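Local atomic coordinates of dTDP-4-dehydrorhamnose 3,5-epimerase (Bacillus anthracis str. Ames, PDB entry 3RYK), a protein that catalyses the epimerisation of a dTDP-linked 4-keto sugar at ring carbons 3 and 5, a step of dTDP-L-rhamnose biosynthesis. Residues Leu38-Phe43 and Phe49-Tyr54. Sequence-based numbering, arbitrary orientation.
Sequences LEPRLF and FFTESY. With TYD (thymidine-5'-diphosphate), chain D.
F43 and F50 form the antiparallel hydrogen-bonded pair of a beta hairpin: F43 N donates to F50 O at 2.9 Å, and F50 N returns a bond to F43 O at 3.0 Å. Beyond this pair, T51 OG1, anti to its own N (chi1 -177°), donates to R41 O at 3.1 Å from above the carbonyl plane, and P40 CB packs against T51 OG1 at 3.5 Å. E52, extended beyond CG, accepts the base N3-H of the bound thymidine diphosphate through OE2, with E52 OE2 2.8 Å from thymine N3. N55 holds E52 OE1. L42 CD1 rests over one face of the F49 ring, 4.1 Å from its centroid and 21° off the normal, a CH-pi contact. The thymine sits over one face of the F50 ring, offset toward its rim and tilted against it, with F50 CE2 3.2 Å from thymine C2. Strand 35-45 also pairs with strands 26-31 and 134-137, H132 meets the F49 ring edge-to-face, and 48-55 continues the sheet into the second subunit, whose S189 also binds the nucleotide.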
# COMPACT_ATOMS: atom_id res chain seq x y z
N LEU A 38 13.94 4.01 -5.64
CA LEU A 38 13.51 5.20 -4.91
C LEU A 38 13.44 5.04 -3.39
O LEU A 38 13.28 3.94 -2.87
CB LEU A 38 12.09 5.52 -5.38
CG LEU A 38 11.84 5.71 -6.89
CD1 LEU A 38 10.34 5.95 -7.19
CD2 LEU A 38 12.69 6.83 -7.43
N GLU A 39 13.55 6.17 -2.68
CA GLU A 39 13.46 6.15 -1.21
C GLU A 39 12.56 7.29 -0.73
O GLU A 39 12.81 8.46 -1.03
CB GLU A 39 14.81 6.26 -0.52
CG GLU A 39 14.69 6.17 0.99
CD GLU A 39 16.01 6.29 1.74
OE1 GLU A 39 16.00 5.94 2.93
OE2 GLU A 39 17.04 6.71 1.16
N PRO A 40 11.53 6.94 0.06
CA PRO A 40 10.62 7.94 0.58
C PRO A 40 11.22 8.60 1.82
O PRO A 40 11.99 7.97 2.55
CB PRO A 40 9.41 7.10 0.99
CG PRO A 40 10.04 5.85 1.50
CD PRO A 40 11.18 5.60 0.56
N ARG A 41 10.87 9.86 2.04
CA ARG A 41 11.34 10.60 3.20
C ARG A 41 10.52 10.09 4.37
O ARG A 41 9.28 10.09 4.32
CB ARG A 41 11.12 12.10 2.98
CG ARG A 41 11.51 13.07 4.11
CD ARG A 41 12.99 13.05 4.49
NE ARG A 41 13.35 14.24 5.27
CZ ARG A 41 13.26 14.39 6.60
NH1 ARG A 41 12.79 13.41 7.38
NH2 ARG A 41 13.63 15.54 7.15
N LEU A 42 11.20 9.63 5.41
CA LEU A 42 10.56 9.10 6.58
C LEU A 42 10.61 10.18 7.65
O LEU A 42 11.55 10.99 7.67
CB LEU A 42 11.34 7.87 7.03
CG LEU A 42 10.66 6.78 7.85
CD1 LEU A 42 10.24 5.73 6.85
CD2 LEU A 42 11.62 6.15 8.81
N PHE A 43 9.59 10.21 8.51
CA PHE A 43 9.49 11.17 9.62
C PHE A 43 9.23 10.38 10.89
O PHE A 43 8.09 10.03 11.19
CB PHE A 43 8.38 12.18 9.39
CG PHE A 43 8.62 13.08 8.23
CD1 PHE A 43 9.37 14.23 8.38
CD2 PHE A 43 8.10 12.77 6.98
CE1 PHE A 43 9.60 15.07 7.30
CE2 PHE A 43 8.32 13.61 5.91
CZ PHE A 43 9.07 14.76 6.07
N PHE A 49 6.77 5.98 13.13
CA PHE A 49 7.10 6.85 11.99
C PHE A 49 5.90 7.07 11.08
O PHE A 49 4.86 6.42 11.20
CB PHE A 49 8.27 6.32 11.14
CG PHE A 49 7.95 5.09 10.31
CD1 PHE A 49 7.20 5.21 9.14
CD2 PHE A 49 8.42 3.84 10.67
CE1 PHE A 49 6.90 4.08 8.36
CE2 PHE A 49 8.13 2.73 9.90
CZ PHE A 49 7.37 2.85 8.75
N PHE A 50 6.08 8.04 10.18
CA PHE A 50 5.11 8.41 9.18
C PHE A 50 5.84 8.61 7.87
O PHE A 50 6.97 9.08 7.84
CB PHE A 50 4.40 9.73 9.49
CG PHE A 50 3.50 10.18 8.38
CD1 PHE A 50 2.17 9.83 8.35
CD2 PHE A 50 4.01 10.93 7.32
CE1 PHE A 50 1.35 10.23 7.31
CE2 PHE A 50 3.20 11.34 6.28
CZ PHE A 50 1.87 10.98 6.27
N THR A 51 5.19 8.24 6.77
CA THR A 51 5.78 8.44 5.46
C THR A 51 4.71 8.46 4.38
O THR A 51 3.67 7.81 4.53
CB THR A 51 6.83 7.36 5.10
OG1 THR A 51 7.42 7.65 3.82
CG2 THR A 51 6.22 5.98 5.03
N GLU A 52 4.95 9.27 3.35
CA GLU A 52 4.07 9.35 2.19
C GLU A 52 4.79 8.32 1.33
O GLU A 52 5.89 8.59 0.82
CB GLU A 52 4.02 10.73 1.51
CG GLU A 52 3.43 11.88 2.33
CD GLU A 52 3.40 13.21 1.58
OE1 GLU A 52 3.73 13.24 0.36
OE2 GLU A 52 3.02 14.23 2.20
N SER A 53 4.21 7.13 1.19
CA SER A 53 4.84 6.08 0.40
C SER A 53 4.60 6.28 -1.10
O SER A 53 5.20 5.60 -1.93
CB SER A 53 4.41 4.69 0.86
OG SER A 53 3.02 4.48 0.72
N TYR A 54 3.72 7.22 -1.44
CA TYR A 54 3.40 7.55 -2.82
C TYR A 54 2.80 8.93 -2.91
O TYR A 54 1.88 9.26 -2.16
CB TYR A 54 2.44 6.53 -3.46
CG TYR A 54 1.92 6.94 -4.84
CD1 TYR A 54 2.67 6.73 -5.99
CD2 TYR A 54 0.65 7.51 -4.99
CE1 TYR A 54 2.19 7.10 -7.25
CE2 TYR A 54 0.16 7.87 -6.24
CZ TYR A 54 0.93 7.67 -7.37
OH TYR A 54 0.43 8.05 -8.61
PA TYD D . 1.31 14.15 12.27
O1A TYD D . 0.40 15.32 11.99
O2A TYD D . 0.70 12.79 12.57
O3A TYD D . 2.27 14.59 13.48
PB TYD D . 2.20 14.00 14.99
O1B TYD D . 3.00 12.72 14.91
O2B TYD D . 2.89 15.10 15.77
O3B TYD D . 0.72 13.84 15.29
O5' TYD D . 2.30 13.98 11.01
C5' TYD D . 3.69 13.68 11.12
C4' TYD D . 4.46 14.43 10.05
O4' TYD D . 4.07 13.92 8.78
C3' TYD D . 4.17 15.93 10.04
O3' TYD D . 5.38 16.66 10.26
C2' TYD D . 3.58 16.24 8.67
C1' TYD D . 3.83 14.99 7.85
N1 TYD D . 2.71 14.60 6.97
C2 TYD D . 2.89 14.49 5.64
O2 TYD D . 4.12 14.72 5.08
N3 TYD D . 1.89 14.13 4.80
C4 TYD D . 0.66 13.87 5.28
O4 TYD D . -0.33 13.50 4.42
C5 TYD D . 0.43 13.99 6.74
C5M TYD D . -0.90 13.73 7.39
C6 TYD D . 1.50 14.36 7.53